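Local coordinates for protein poly-beta-1,6-N-acetyl-D-glucosamine N-deacetylase (Aggregatibacter actinomycetemcomitans, PDB 4U10) that probably removes N-acetyl groups from poly-beta-1,6-N-acetyl-D-glucosamine and is present here as the zinc-binding polysaccharide deacetylase part of a longer protein, at residues T79-I84 with R131-S136; V125-V130 with S192-R197; L104-P107 with L111-Y114. One frame throughout, in Å; residues are numbered along the deposited sequence.

Interaction 1: residues T79-I84 with R131-S136; sequences TMYNVI and REMEQS
The phenol of Y81 donates to the carboxylate of E132, with OH 2.7 Å from OE1. The oxygen is met on its syn side, but 32° out of the carboxylate plane. Ring and carboxylate stand nearly perpendicular. The glutamate comes to the edge of the ring, near its plane, and its OE1 also lies 3.5 Å from Y81 CE1. Its chain runs extended beyond CG, which carries the acid across to the phenol.

M133 meets the same edge further back. Its selenium, present because the methionines are selenomethionine, lies 4.2 Å from Y81 CD1. It is 5.5 Å from the ring centroid and 80° off the ring normal, an edge-on Met-aromatic contact. M133 SE, at the bend of its chain, is the atom nearest M80 CG (3.8 Å), and M133 CE lies alongside at 4.0 Å. The two side chains cross obliquely. Both selenomethionines also pack on F97 of strand 95-99. The polar bond thus lies on the outer side of the contact and the selenium atoms on its buried side.

The local axes of 79-84 and 131-135 approach to 11.3 Å, at 60°. Helix 79-91 links the parallel strands 68-75 and 95-99, and helix 127-135 lies in the longer connection from 95-99 to 139-141. The contact joins two successive beta-alpha-beta crossovers, typical of the polysaccharide deacetylase (NodB) domain with its distorted beta/alpha barrel.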
ATOM      1  N   THR A  79       9.014  -2.743  -9.922  1.00 17.43           N
ATOM      2  CA  THR A  79       8.665  -1.538 -10.682  1.00 17.21           C
ATOM      3  C   THR A  79       8.668  -0.268  -9.868  1.00 16.09           C
ATOM      4  O   THR A  79       8.793   0.791 -10.444  1.00 16.88           O
ATOM      5  CB  THR A  79       7.295  -1.644 -11.384  1.00 16.54           C
ATOM      6  OG1 THR A  79       6.233  -1.931 -10.440  1.00 17.54           O
ATOM      7  CG2 THR A  79       7.413  -2.688 -12.504  1.00 17.98           C
HETATM    8  N   MSE A  80       8.447  -0.375  -8.565  1.00 15.94           N
HETATM    9  CA  MSE A  80       8.590   0.768  -7.651  1.00 15.04           C
HETATM   10  C   MSE A  80       9.933   1.400  -7.817  1.00 14.38           C
HETATM   11  O   MSE A  80      10.080   2.634  -7.952  1.00 14.51           O
HETATM   12  CB  MSE A  80       8.270   0.388  -6.205  1.00 14.50           C
HETATM   13  CG  MSE A  80       8.419   1.594  -5.277  1.00 12.84           C
HETATM   14 SE   MSE A  80       6.902   2.801  -5.513  1.00 15.45          SE
HETATM   15  CE  MSE A  80       7.784   4.410  -4.823  1.00 13.77           C
ATOM     16  N   TYR A  81      10.967   0.586  -7.787  1.00 14.55           N
ATOM     17  CA  TYR A  81      12.295   1.141  -7.935  1.00 15.04           C
ATOM     18  C   TYR A  81      12.676   1.453  -9.366  1.00 16.20           C
ATOM     19  O   TYR A  81      13.361   2.463  -9.599  1.00 16.93           O
ATOM     20  CB  TYR A  81      13.303   0.165  -7.366  1.00 16.34           C
ATOM     21  CG  TYR A  81      14.749   0.642  -7.346  1.00 18.44           C
ATOM     22  CD1 TYR A  81      15.222   1.456  -6.320  1.00 19.48           C
ATOM     23  CD2 TYR A  81      15.658   0.198  -8.294  1.00 19.34           C
ATOM     24  CE1 TYR A  81      16.546   1.870  -6.287  1.00 20.50           C
ATOM     25  CE2 TYR A  81      16.992   0.601  -8.252  1.00 20.83           C
ATOM     26  CZ  TYR A  81      17.423   1.439  -7.263  1.00 21.57           C
ATOM     27  OH  TYR A  81      18.747   1.816  -7.194  1.00 22.96           O
ATOM     28  N   ASN A  82      12.289   0.574 -10.304  1.00 15.98           N
ATOM     29  CA  ASN A  82      12.732   0.635 -11.700  1.00 17.38           C
ATOM     30  C   ASN A  82      11.978   1.596 -12.626  1.00 17.67           C
ATOM     31  O   ASN A  82      12.522   2.000 -13.647  1.00 16.57           O
ATOM     32  CB  ASN A  82      12.648  -0.741 -12.391  1.00 19.42           C
ATOM     33  CG  ASN A  82      13.575  -1.746 -11.779  1.00 21.88           C
ATOM     34  OD1 ASN A  82      14.634  -1.388 -11.256  1.00 24.83           O
ATOM     35  ND2 ASN A  82      13.156  -3.021 -11.758  1.00 23.71           N
ATOM     36  N   VAL A  83      10.723   1.889 -12.314  1.00 16.31           N
ATOM     37  CA  VAL A  83       9.873   2.628 -13.197  1.00 16.25           C
ATOM     38  C   VAL A  83       9.348   3.824 -12.431  1.00 17.18           C
ATOM     39  O   VAL A  83       9.551   4.942 -12.858  1.00 20.33           O
ATOM     40  CB  VAL A  83       8.707   1.772 -13.712  1.00 16.54           C
ATOM     41  CG1 VAL A  83       7.709   2.618 -14.520  1.00 18.88           C
ATOM     42  CG2 VAL A  83       9.222   0.588 -14.533  1.00 17.10           C
ATOM     43  N   ILE A  84       8.789   3.610 -11.253  1.00 15.94           N
ATOM     44  CA  ILE A  84       8.096   4.681 -10.554  1.00 15.29           C
ATOM     45  C   ILE A  84       9.058   5.710  -9.961  1.00 15.24           C
ATOM     46  O   ILE A  84       8.873   6.913 -10.115  1.00 15.90           O
ATOM     47  CB  ILE A  84       7.180   4.086  -9.482  1.00 15.87           C
ATOM     48  CG1 ILE A  84       6.061   3.300 -10.162  1.00 15.79           C
ATOM     49  CG2 ILE A  84       6.561   5.184  -8.632  1.00 15.85           C
ATOM     50  CD1 ILE A  84       5.532   2.170  -9.335  1.00 17.53           C
ATOM     51  N   ARG A 131      15.877   1.115   1.118  1.00 15.19           N
ATOM     52  CA  ARG A 131      16.732   2.111   1.827  1.00 16.63           C
ATOM     53  C   ARG A 131      17.084   3.344   0.986  1.00 16.70           C
ATOM     54  O   ARG A 131      16.960   4.454   1.466  1.00 17.68           O
ATOM     55  CB  ARG A 131      18.023   1.465   2.386  1.00 15.31           C
ATOM     56  CG  ARG A 131      17.855   0.831   3.769  1.00 13.78           C
ATOM     57  CD  ARG A 131      19.225   0.377   4.297  1.00 14.49           C
ATOM     58  NE  ARG A 131      19.765  -0.698   3.463  1.00 14.68           N
ATOM     59  CZ  ARG A 131      19.465  -1.969   3.619  1.00 16.15           C
ATOM     60  NH1 ARG A 131      18.618  -2.337   4.601  1.00 18.01           N
ATOM     61  NH2 ARG A 131      19.973  -2.905   2.803  1.00 16.94           N
ATOM     62  N   GLU A 132      17.503   3.148  -0.253  1.00 17.48           N
ATOM     63  CA  GLU A 132      17.804   4.270  -1.150  1.00 18.35           C
ATOM     64  C   GLU A 132      16.585   5.200  -1.351  1.00 17.86           C
ATOM     65  O   GLU A 132      16.692   6.442  -1.293  1.00 17.04           O
ATOM     66  CB  GLU A 132      18.317   3.746  -2.499  1.00 18.35           C
ATOM     67  CG  GLU A 132      18.792   4.830  -3.433  1.00 18.16           C
ATOM     68  CD  GLU A 132      19.110   4.334  -4.838  1.00 21.76           C
ATOM     69  OE1 GLU A 132      19.518   3.157  -5.031  1.00 19.58           O
ATOM     70  OE2 GLU A 132      18.971   5.138  -5.797  1.00 24.45           O
HETATM   71  N   MSE A 133      15.433   4.604  -1.574  1.00 15.36           N
HETATM   72  CA  MSE A 133      14.198   5.368  -1.787  1.00 14.52           C
HETATM   73  C   MSE A 133      13.811   6.131  -0.574  1.00 15.70           C
HETATM   74  O   MSE A 133      13.387   7.255  -0.680  1.00 14.92           O
HETATM   75  CB  MSE A 133      13.007   4.450  -2.201  1.00 14.71           C
HETATM   76  CG  MSE A 133      13.211   4.080  -3.654  1.00 14.64           C
HETATM   77 SE   MSE A 133      11.820   3.017  -4.503  1.00 17.18          SE
HETATM   78  CE  MSE A 133      11.955   1.382  -3.443  1.00 14.01           C
ATOM     79  N   GLU A 134      13.909   5.525   0.597  1.00 18.92           N
ATOM     80  CA  GLU A 134      13.548   6.202   1.873  1.00 19.06           C
ATOM     81  C   GLU A 134      14.524   7.335   2.196  1.00 18.79           C
ATOM     82  O   GLU A 134      14.101   8.406   2.606  1.00 17.41           O
ATOM     83  CB  GLU A 134      13.479   5.184   3.017  1.00 20.43           C
ATOM     84  CG  GLU A 134      12.876   5.743   4.302  1.00 21.31           C
ATOM     85  CD  GLU A 134      13.860   6.605   5.117  1.00 25.70           C
ATOM     86  OE1 GLU A 134      15.110   6.383   5.042  1.00 26.41           O
ATOM     87  OE2 GLU A 134      13.358   7.527   5.797  1.00 26.70           O
ATOM     88  N   GLN A 135      15.814   7.114   1.919  1.00 18.05           N
ATOM     89  CA  GLN A 135      16.859   8.085   2.187  1.00 19.81           C
ATOM     90  C   GLN A 135      16.701   9.323   1.310  1.00 21.86           C
ATOM     91  O   GLN A 135      17.060  10.414   1.743  1.00 20.80           O
ATOM     92  CB  GLN A 135      18.248   7.454   1.921  1.00 23.11           C
ATOM     93  CG  GLN A 135      18.622   6.414   2.987  1.00 22.92           C
ATOM     94  CD  GLN A 135      19.730   5.450   2.547  1.00 23.86           C
ATOM     95  OE1 GLN A 135      20.424   5.703   1.615  1.00 26.99           O
ATOM     96  NE2 GLN A 135      19.894   4.353   3.262  1.00 26.16           N
ATOM     97  N   SER A 136      16.102   9.175   0.114  1.00 19.61           N
ATOM     98  CA  SER A 136      15.826  10.330  -0.766  1.00 20.11           C
ATOM     99  C   SER A 136      14.932  11.315  -0.074  1.00 20.02           C
ATOM    100  O   SER A 136      14.778  12.461  -0.493  1.00 21.13           O
ATOM    101  CB  SER A 136      15.138   9.829  -2.014  1.00 21.55           C
ATOM    102  OG  SER A 136      13.739   9.698  -1.786  1.00 19.89           O
TER

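Interaction 2: residues V125-V130 with S192-R197; sequences VTWDQV and SKSIQR. Unlike the reference sequence in segment 125-130: D128 (reference Glu).
W127 and I195 bring the two backbones nearest each other, with their CA atoms 8.9 Å apart. The first segment runs through the N-cap T126 into the first turn of helix 127-135, and the second lies in the last third of helix 177-199. At that separation only the long indole spans the gap. W127 CG stands anti to its carbonyl carbon, beside the backbone N (chi1 -74°), and the indole reaches the second helix with the far end of its six-membered ring. CH2 lies 3.9 Å from CG1 of I195, which comes to the ring edge near its plane. The two side chains meet at about a right angle. CZ2 lies 3.6 Å from OG of S194.

The start of the tryptophan helix is a capping box. T126 N donates to Q129 OE1 at 2.9 Å, from above the carbonyl plane of the amide. In return, Q129 N makes a weak bond of 3.5 Å to T126 OG1.

No hydrogen bond passes directly between the segments. Instead D105 takes both polar groups: W127 NE1 binds OD1, and S194 OG binds OD2. The hydroxyl of S194 has its partner there, so its approach to CZ2 is packing. L104 also packs on W127, and I195 also packs on S143 and P203.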
ATOM      1  N   VAL A 125      11.120  -5.726  -5.011  1.00 18.26           N
ATOM      2  CA  VAL A 125      12.301  -4.961  -4.600  1.00 19.12           C
ATOM      3  C   VAL A 125      13.213  -5.734  -3.617  1.00 19.72           C
ATOM      4  O   VAL A 125      12.771  -6.659  -2.977  1.00 19.75           O
ATOM      5  CB  VAL A 125      11.961  -3.570  -3.979  1.00 18.71           C
ATOM      6  CG1 VAL A 125      11.343  -2.605  -4.999  1.00 19.46           C
ATOM      7  CG2 VAL A 125      11.096  -3.684  -2.743  1.00 18.25           C
ATOM      8  N   THR A 126      14.461  -5.307  -3.518  1.00 18.30           N
ATOM      9  CA  THR A 126      15.385  -5.699  -2.436  1.00 20.64           C
ATOM     10  C   THR A 126      15.364  -4.595  -1.366  1.00 19.80           C
ATOM     11  O   THR A 126      15.011  -3.472  -1.640  1.00 18.47           O
ATOM     12  CB  THR A 126      16.824  -5.881  -2.978  1.00 23.48           C
ATOM     13  OG1 THR A 126      17.377  -4.633  -3.406  1.00 26.41           O
ATOM     14  CG2 THR A 126      16.891  -6.825  -4.159  1.00 25.72           C
ATOM     15  N   TRP A 127      15.781  -4.903  -0.165  1.00 19.26           N
ATOM     16  CA  TRP A 127      15.839  -3.905   0.893  1.00 19.47           C
ATOM     17  C   TRP A 127      16.810  -2.735   0.666  1.00 20.50           C
ATOM     18  O   TRP A 127      16.563  -1.633   1.172  1.00 20.00           O
ATOM     19  CB  TRP A 127      16.173  -4.579   2.213  1.00 18.46           C
ATOM     20  CG  TRP A 127      15.050  -5.385   2.836  1.00 16.99           C
ATOM     21  CD1 TRP A 127      15.037  -6.729   3.058  1.00 16.38           C
ATOM     22  CD2 TRP A 127      13.819  -4.886   3.330  1.00 16.69           C
ATOM     23  NE1 TRP A 127      13.906  -7.090   3.693  1.00 16.95           N
ATOM     24  CE2 TRP A 127      13.106  -5.994   3.848  1.00 16.79           C
ATOM     25  CE3 TRP A 127      13.214  -3.618   3.338  1.00 16.78           C
ATOM     26  CZ2 TRP A 127      11.828  -5.874   4.417  1.00 15.50           C
ATOM     27  CZ3 TRP A 127      11.945  -3.480   3.907  1.00 17.42           C
ATOM     28  CH2 TRP A 127      11.260  -4.614   4.452  1.00 16.88           C
ATOM     29  N   ASP A 128      17.914  -2.999  -0.063  1.00 20.00           N
ATOM     30  CA  ASP A 128      18.861  -1.964  -0.497  1.00 20.23           C
ATOM     31  C   ASP A 128      18.094  -0.934  -1.290  1.00 17.76           C
ATOM     32  O   ASP A 128      18.204   0.224  -1.034  1.00 16.44           O
ATOM     33  CB  ASP A 128      19.998  -2.506  -1.407  1.00 23.12           C
ATOM     34  CG  ASP A 128      20.863  -3.613  -0.719  1.00 33.91           C
ATOM     35  OD1 ASP A 128      21.250  -3.487   0.496  1.00 35.90           O
ATOM     36  OD2 ASP A 128      21.152  -4.643  -1.398  1.00 39.98           O
ATOM     37  N   GLN A 129      17.284  -1.382  -2.235  1.00 19.50           N
ATOM     38  CA  GLN A 129      16.453  -0.457  -3.021  1.00 18.25           C
ATOM     39  C   GLN A 129      15.489   0.359  -2.196  1.00 18.08           C
ATOM     40  O   GLN A 129      15.259   1.538  -2.468  1.00 19.78           O
ATOM     41  CB  GLN A 129      15.744  -1.283  -4.062  1.00 18.70           C
ATOM     42  CG  GLN A 129      16.623  -1.736  -5.166  1.00 18.86           C
ATOM     43  CD  GLN A 129      15.990  -2.797  -6.056  1.00 21.99           C
ATOM     44  OE1 GLN A 129      15.039  -3.437  -5.695  1.00 23.97           O
ATOM     45  NE2 GLN A 129      16.508  -2.938  -7.252  1.00 24.58           N
ATOM     46  N   VAL A 130      14.928  -0.248  -1.146  1.00 18.15           N
ATOM     47  CA  VAL A 130      13.991   0.429  -0.267  1.00 16.49           C
ATOM     48  C   VAL A 130      14.700   1.488   0.562  1.00 16.71           C
ATOM     49  O   VAL A 130      14.147   2.629   0.733  1.00 14.96           O
ATOM     50  CB  VAL A 130      13.322  -0.551   0.696  1.00 17.95           C
ATOM     51  CG1 VAL A 130      12.385   0.173   1.663  1.00 19.06           C
ATOM     52  CG2 VAL A 130      12.603  -1.656  -0.063  1.00 18.92           C
ATOM     53  N   SER A 192       6.337  -4.893  11.265  1.00 13.32           N
ATOM     54  CA  SER A 192       6.944  -3.692  11.883  1.00 14.90           C
ATOM     55  C   SER A 192       8.438  -3.919  12.158  1.00 15.66           C
ATOM     56  O   SER A 192       9.252  -3.096  11.837  1.00 16.85           O
ATOM     57  CB  SER A 192       6.268  -3.424  13.220  1.00 14.42           C
ATOM     58  OG  SER A 192       6.763  -2.228  13.790  1.00 16.15           O
ATOM     59  N   LYS A 193       8.784  -5.024  12.812  1.00 15.84           N
ATOM     60  CA  LYS A 193      10.200  -5.316  13.106  1.00 18.16           C
ATOM     61  C   LYS A 193      11.002  -5.576  11.854  1.00 17.28           C
ATOM     62  O   LYS A 193      12.102  -5.087  11.750  1.00 15.34           O
ATOM     63  CB  LYS A 193      10.377  -6.507  14.032  1.00 20.50           C
ATOM     64  CG  LYS A 193       9.718  -6.378  15.407  1.00 27.92           C
ATOM     65  CD  LYS A 193       9.399  -7.790  15.959  1.00 34.12           C
ATOM     66  CE  LYS A 193       8.835  -7.848  17.372  1.00 39.25           C
ATOM     67  NZ  LYS A 193       9.214  -6.684  18.211  1.00 42.34           N
ATOM     68  N   SER A 194      10.472  -6.373  10.921  1.00 15.89           N
ATOM     69  CA  SER A 194      11.151  -6.579   9.599  1.00 15.79           C
ATOM     70  C   SER A 194      11.495  -5.289   8.847  1.00 15.96           C
ATOM     71  O   SER A 194      12.594  -5.142   8.338  1.00 17.20           O
ATOM     72  CB  SER A 194      10.271  -7.459   8.716  1.00 17.10           C
ATOM     73  OG  SER A 194      10.692  -7.567   7.388  1.00 18.73           O
ATOM     74  N   ILE A 195      10.544  -4.375   8.743  1.00 14.26           N
ATOM     75  CA  ILE A 195      10.808  -3.085   8.149  1.00 14.56           C
ATOM     76  C   ILE A 195      11.777  -2.235   9.001  1.00 16.17           C
ATOM     77  O   ILE A 195      12.710  -1.611   8.459  1.00 16.95           O
ATOM     78  CB  ILE A 195       9.471  -2.305   7.920  1.00 13.56           C
ATOM     79  CG1 ILE A 195       8.646  -2.970   6.793  1.00 13.26           C
ATOM     80  CG2 ILE A 195       9.721  -0.832   7.605  1.00 14.04           C
ATOM     81  CD1 ILE A 195       7.145  -2.551   6.855  1.00 13.26           C
ATOM     82  N   GLN A 196      11.501  -2.114  10.301  1.00 16.08           N
ATOM     83  CA  GLN A 196      12.344  -1.249  11.193  1.00 18.50           C
ATOM     84  C   GLN A 196      13.836  -1.566  11.111  1.00 19.44           C
ATOM     85  O   GLN A 196      14.670  -0.686  11.082  1.00 19.60           O
ATOM     86  CB  GLN A 196      11.933  -1.411  12.669  1.00 20.57           C
ATOM     87  CG  GLN A 196      12.634  -0.493  13.681  1.00 24.71           C
ATOM     88  CD  GLN A 196      12.415  -0.948  15.119  1.00 28.85           C
ATOM     89  OE1 GLN A 196      12.111  -2.116  15.401  1.00 33.61           O
ATOM     90  NE2 GLN A 196      12.519  -0.018  16.028  1.00 31.18           N
ATOM     91  N   ARG A 197      14.178  -2.841  11.131  1.00 19.74           N
ATOM     92  CA  ARG A 197      15.540  -3.198  11.120  1.00 19.93           C
ATOM     93  C   ARG A 197      16.227  -2.892   9.803  1.00 21.42           C
ATOM     94  O   ARG A 197      17.440  -2.677   9.842  1.00 21.72           O
ATOM     95  CB  ARG A 197      15.746  -4.653  11.477  1.00 20.74           C
ATOM     96  CG  ARG A 197      15.527  -5.675  10.353  1.00 21.99           C
ATOM     97  CD  ARG A 197      15.325  -7.067  10.937  1.00 25.26           C
ATOM     98  NE  ARG A 197      16.570  -7.556  11.576  1.00 27.97           N
ATOM     99  CZ  ARG A 197      16.768  -8.702  12.255  1.00 29.26           C
ATOM    100  NH1 ARG A 197      15.806  -9.604  12.444  1.00 30.73           N
ATOM    101  NH2 ARG A 197      17.995  -8.958  12.757  1.00 32.39           N
TER

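Interaction 3: residues L104-P107 with L111-Y114; sequences LDTP and LIPY
T106 points its side chain toward the strand at 112-114, and I112 meets it with the CG1 branch. The two side chains lie at a slant to each other. Three atoms of the threonine gather round the one methylene. OG1 is 3.8 Å from I112 CG1, CG2 is 4.0 Å from it, and CB is 4.1 Å from it. The isoleucine therefore sits against the fork of the threonine and not against one tip.

The torsion of T106 explains this. Its hydroxyl stands beside the backbone N and anti to the carbonyl carbon (chi1 -56°), while the methyl takes the place anti to the N. Both branches can then face the strand together. The methyl of T106 also reaches the backbone of the residue before I112, with CG2 4.1 Å from L111 O. The side chain of L111 itself points away from the threonine.

The backbones stay apart, with the CA atoms of T106 and I112 7.1 Å from each other. The first segment is the end of helix 101-104 and the loop leaving it. The second begins the two-stranded antiparallel hairpin of 112-114 and 117-119, where I112 pairs through its backbone with L119. The contact thus sets the start of the hairpin against the loop that follows the helix. I112 also packs on F124.

No hydrogen bond joins the two segments. The T106 hydroxyl binds S102 O, back in the helix, and the backbone O of T106 accepts from R121 NE. Between these two segments the contact is van der Waals packing, with the polar hydroxyl satisfied by S102 O.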
ATOM      1  N   LEU A 104       9.886  -9.391   0.617  1.00 16.70           N
ATOM      2  CA  LEU A 104      11.210  -8.791   0.632  1.00 17.16           C
ATOM      3  C   LEU A 104      12.229  -9.624   1.417  1.00 17.82           C
ATOM      4  O   LEU A 104      13.404  -9.660   1.083  1.00 15.32           O
ATOM      5  CB  LEU A 104      11.165  -7.384   1.170  1.00 16.77           C
ATOM      6  CG  LEU A 104      10.712  -6.352   0.096  1.00 17.38           C
ATOM      7  CD1 LEU A 104       9.477  -6.754  -0.699  1.00 18.13           C
ATOM      8  CD2 LEU A 104      10.503  -5.019   0.746  1.00 17.40           C
ATOM      9  N   ASP A 105      11.767 -10.259   2.493  1.00 17.16           N
ATOM     10  CA  ASP A 105      12.626 -11.087   3.347  1.00 18.43           C
ATOM     11  C   ASP A 105      12.977 -12.468   2.772  1.00 18.20           C
ATOM     12  O   ASP A 105      13.761 -13.199   3.358  1.00 17.73           O
ATOM     13  CB  ASP A 105      11.962 -11.294   4.712  1.00 18.91           C
ATOM     14  CG  ASP A 105      12.169 -10.147   5.667  1.00 19.40           C
ATOM     15  OD1 ASP A 105      12.975  -9.262   5.415  1.00 18.56           O
ATOM     16  OD2 ASP A 105      11.466 -10.122   6.706  1.00 21.00           O
ATOM     17  N   THR A 106      12.356 -12.845   1.665  1.00 18.75           N
ATOM     18  CA  THR A 106      12.667 -14.067   0.974  1.00 19.48           C
ATOM     19  C   THR A 106      14.101 -13.955   0.411  1.00 21.01           C
ATOM     20  O   THR A 106      14.444 -13.000  -0.248  1.00 20.92           O
ATOM     21  CB  THR A 106      11.601 -14.349  -0.135  1.00 21.89           C
ATOM     22  OG1 THR A 106      10.286 -14.385   0.452  1.00 22.16           O
ATOM     23  CG2 THR A 106      11.857 -15.667  -0.844  1.00 22.29           C
ATOM     24  N   PRO A 107      14.961 -14.903   0.745  1.00 23.18           N
ATOM     25  CA  PRO A 107      16.304 -14.923   0.205  1.00 25.44           C
ATOM     26  C   PRO A 107      16.317 -14.932  -1.326  1.00 26.40           C
ATOM     27  O   PRO A 107      15.422 -15.487  -1.936  1.00 24.64           O
ATOM     28  CB  PRO A 107      16.870 -16.264   0.752  1.00 26.66           C
ATOM     29  CG  PRO A 107      16.046 -16.557   1.976  1.00 24.08           C
ATOM     30  CD  PRO A 107      14.670 -16.078   1.608  1.00 23.00           C
ATOM     31  N   LEU A 111      11.857 -18.824  -4.558  1.00 27.73           N
ATOM     32  CA  LEU A 111      10.647 -18.272  -5.148  1.00 25.93           C
ATOM     33  C   LEU A 111       9.689 -17.991  -4.032  1.00 24.24           C
ATOM     34  O   LEU A 111       9.835 -18.489  -2.933  1.00 20.01           O
ATOM     35  CB  LEU A 111      10.012 -19.274  -6.083  1.00 29.00           C
ATOM     36  CG  LEU A 111      11.000 -19.971  -6.999  1.00 31.68           C
ATOM     37  CD1 LEU A 111      10.345 -21.150  -7.750  1.00 34.00           C
ATOM     38  CD2 LEU A 111      11.580 -18.884  -7.877  1.00 29.89           C
ATOM     39  N   ILE A 112       8.690 -17.187  -4.336  1.00 24.97           N
ATOM     40  CA  ILE A 112       7.727 -16.749  -3.348  1.00 23.84           C
ATOM     41  C   ILE A 112       6.449 -17.452  -3.647  1.00 23.67           C
ATOM     42  O   ILE A 112       5.856 -17.195  -4.695  1.00 21.67           O
ATOM     43  CB  ILE A 112       7.471 -15.252  -3.494  1.00 25.15           C
ATOM     44  CG1 ILE A 112       8.738 -14.534  -3.030  1.00 23.53           C
ATOM     45  CG2 ILE A 112       6.197 -14.841  -2.736  1.00 25.29           C
ATOM     46  CD1 ILE A 112       8.841 -13.145  -3.454  1.00 24.43           C
ATOM     47  N   PRO A 113       5.979 -18.278  -2.695  1.00 29.92           N
ATOM     48  CA  PRO A 113       4.690 -18.970  -2.859  1.00 31.32           C
ATOM     49  C   PRO A 113       3.583 -17.930  -2.929  1.00 30.10           C
ATOM     50  O   PRO A 113       3.519 -17.088  -2.065  1.00 28.07           O
ATOM     51  CB  PRO A 113       4.549 -19.817  -1.580  1.00 32.24           C
ATOM     52  CG  PRO A 113       5.862 -19.724  -0.876  1.00 30.89           C
ATOM     53  CD  PRO A 113       6.536 -18.475  -1.343  1.00 29.59           C
ATOM     54  N   TYR A 114       2.727 -18.011  -3.947  1.00 29.32           N
ATOM     55  CA  TYR A 114       1.713 -16.987  -4.197  1.00 31.75           C
ATOM     56  C   TYR A 114       0.486 -17.655  -4.840  1.00 27.00           C
ATOM     57  O   TYR A 114       0.495 -17.931  -6.041  1.00 25.19           O
ATOM     58  CB  TYR A 114       2.301 -15.908  -5.093  1.00 31.15           C
ATOM     59  CG  TYR A 114       1.500 -14.634  -5.218  1.00 37.91           C
ATOM     60  CD1 TYR A 114       0.252 -14.601  -5.869  1.00 44.80           C
ATOM     61  CD2 TYR A 114       2.023 -13.434  -4.762  1.00 36.36           C
ATOM     62  CE1 TYR A 114      -0.461 -13.412  -6.008  1.00 45.78           C
ATOM     63  CE2 TYR A 114       1.325 -12.249  -4.916  1.00 43.30           C
ATOM     64  CZ  TYR A 114       0.094 -12.238  -5.523  1.00 43.87           C
ATOM     65  OH  TYR A 114      -0.546 -11.036  -5.638  1.00 46.17           O
TER

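Overall arrangement
Interactions 1 and 2 use successive parts of helix 127-135, and their centres are 12 Å apart. They touch where Y81 CD2 packs 3.4 Å from Q129 NE2. Interactions 2 and 3 have centres 14 Å apart and are joined by D105, whose OD2 is 2.8 Å from S194 OG and whose OD1 is 2.9 Å from W127 NE1. Interactions 1 and 3 do not touch. None of the three contacts a zinc ion; the side chains of M80, I195 and I112 are about 12, 13 and 12 Å from one. I195 lies about 7 Å, side chain to side chain, from the zinc ligand H144.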